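Local coordinates for IWS1 (Encephalitozoon cuniculi, PDB 2XPP), which is probably a nuclear transcription factor that helps regulate RNA polymerase II transcription, perhaps during and after recruitment of the TATA-binding protein, at residues Arg86-Leu91 against Lys128-Lys133. Sequence-based numbering, arbitrary orientation.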
# COMPACT_ATOMS: atom_id res chain seq x y z
N ARG A 86 -0.60 -2.00 -10.28
CA ARG A 86 0.38 -0.95 -10.46
C ARG A 86 1.03 -0.50 -9.13
O ARG A 86 2.23 -0.30 -9.09
CB ARG A 86 -0.25 0.23 -11.11
CG ARG A 86 0.76 1.30 -11.39
CD ARG A 86 1.69 0.88 -12.56
NE ARG A 86 2.59 1.99 -12.82
CZ ARG A 86 3.87 1.91 -13.16
NH1 ARG A 86 4.45 0.72 -13.31
NH2 ARG A 86 4.56 3.03 -13.34
N LEU A 87 0.23 -0.41 -8.08
CA LEU A 87 0.75 -0.05 -6.75
C LEU A 87 1.63 -1.14 -6.17
O LEU A 87 2.58 -0.82 -5.48
CB LEU A 87 -0.32 0.42 -5.75
CG LEU A 87 -0.91 1.78 -6.18
CD1 LEU A 87 -1.94 2.15 -5.13
CD2 LEU A 87 0.16 2.87 -6.32
N LEU A 88 1.33 -2.41 -6.41
CA LEU A 88 2.23 -3.46 -5.91
C LEU A 88 3.55 -3.34 -6.68
O LEU A 88 4.61 -3.55 -6.11
CB LEU A 88 1.67 -4.87 -6.13
CG LEU A 88 0.52 -5.24 -5.18
CD1 LEU A 88 0.14 -6.66 -5.48
CD2 LEU A 88 0.84 -5.09 -3.68
N ASP A 89 3.49 -3.02 -7.98
CA ASP A 89 4.72 -2.81 -8.78
C ASP A 89 5.56 -1.66 -8.19
O ASP A 89 6.81 -1.78 -8.11
CB ASP A 89 4.33 -2.50 -10.23
CG ASP A 89 5.53 -2.23 -11.14
OD1 ASP A 89 6.55 -2.98 -11.08
OD2 ASP A 89 5.41 -1.28 -11.97
N VAL A 90 4.91 -0.54 -7.89
CA VAL A 90 5.56 0.60 -7.20
C VAL A 90 6.29 0.17 -5.90
O VAL A 90 7.49 0.45 -5.74
CB VAL A 90 4.57 1.75 -6.91
CG1 VAL A 90 5.16 2.80 -5.92
CG2 VAL A 90 4.18 2.45 -8.22
N LEU A 91 5.56 -0.49 -5.01
CA LEU A 91 6.10 -0.93 -3.72
C LEU A 91 7.35 -1.81 -3.89
O LEU A 91 8.30 -1.69 -3.11
CB LEU A 91 5.01 -1.69 -2.96
CG LEU A 91 3.90 -0.80 -2.41
CD1 LEU A 91 2.81 -1.65 -1.94
CD2 LEU A 91 4.38 0.12 -1.27
N LYS A 128 2.64 -11.99 -2.46
CA LYS A 128 3.41 -13.00 -1.70
C LYS A 128 4.89 -12.68 -1.79
O LYS A 128 5.62 -12.75 -0.79
CB LYS A 128 3.13 -14.40 -2.22
CG LYS A 128 1.88 -14.99 -1.64
CD LYS A 128 1.72 -16.46 -1.98
CE LYS A 128 0.39 -16.97 -1.43
NZ LYS A 128 0.46 -17.23 0.07
N ALA A 129 5.35 -12.34 -3.00
CA ALA A 129 6.77 -12.05 -3.17
C ALA A 129 7.19 -10.78 -2.38
O ALA A 129 8.30 -10.71 -1.79
CB ALA A 129 7.06 -11.90 -4.67
N LEU A 130 6.30 -9.80 -2.36
CA LEU A 130 6.56 -8.58 -1.63
C LEU A 130 6.59 -8.88 -0.11
O LEU A 130 7.46 -8.37 0.62
CB LEU A 130 5.46 -7.58 -1.99
CG LEU A 130 5.69 -6.13 -1.69
CD1 LEU A 130 7.04 -5.62 -2.26
CD2 LEU A 130 4.51 -5.33 -2.33
N VAL A 131 5.65 -9.71 0.37
CA VAL A 131 5.68 -10.12 1.80
C VAL A 131 6.99 -10.83 2.08
O VAL A 131 7.64 -10.60 3.10
CB VAL A 131 4.47 -11.05 2.18
CG1 VAL A 131 4.61 -11.67 3.60
CG2 VAL A 131 3.17 -10.31 2.10
N GLN A 132 7.41 -11.74 1.19
CA GLN A 132 8.65 -12.45 1.46
C GLN A 132 9.86 -11.52 1.46
O GLN A 132 10.78 -11.76 2.22
CB GLN A 132 8.85 -13.61 0.46
CG GLN A 132 7.79 -14.71 0.74
CD GLN A 132 7.60 -15.01 2.27
OE1 GLN A 132 6.56 -14.64 2.84
NE2 GLN A 132 8.59 -15.64 2.89
N LYS A 133 9.85 -10.50 0.61
CA LYS A 133 10.94 -9.51 0.58
C LYS A 133 11.00 -8.73 1.89
O LYS A 133 12.08 -8.61 2.53
CB LYS A 133 10.71 -8.50 -0.55
CG LYS A 133 11.84 -7.42 -0.65
CD LYS A 133 11.55 -6.48 -1.85
CE LYS A 133 12.59 -5.38 -1.93
NZ LYS A 133 12.21 -4.53 -3.10
O HOH W 1 10.01 -3.08 -1.44
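Leu130 packs on Leu88 and Leu91 of helix 81-92, which lie about one turn apart, with a single methyl, CD2, touching both. Its CB points toward the opposing helix, and with CG anti to the backbone N (chi1 -163°) the isobutyl group extends across the gap. The two methyls then divide the work. CD2 rests 3.7 Å from CB of Leu91 and also meets CD2 of Leu88 at 3.9 Å, whereas CD1 approaches the Leu91 backbone, 4.2 Å from its C atom. The side chains of Leu91 and Leu130 cross at about a right angle, and Leu130 CD2 also lies 4.1 Å from CD1 of Leu91; Leu88, at a slant, offers just a methyl. All three leucines are buried, and no direct hydrogen bond joins the segments. One turn on, Lys133 adds a polar link at the margin. Its fully extended chain carries NZ to a water 3.1 Å away, and the same water donates to Leu91 O at 2.8 Å, a carbonyl near the C-terminal end of helix 81-92. The contact therefore couples two helices of the TFIIS N-terminal-like helical bundle through one leucine side chain and one water bridge. Helix 106-115 joins the same core through Val110, which touches Leu91, Leu130 and Val131, while Leu63 and Ile66 of helix 62-70 pack on Leu91. Elsewhere on helix 81-92, Leu87 and Val90 pack on Leu48 of helix 36-48.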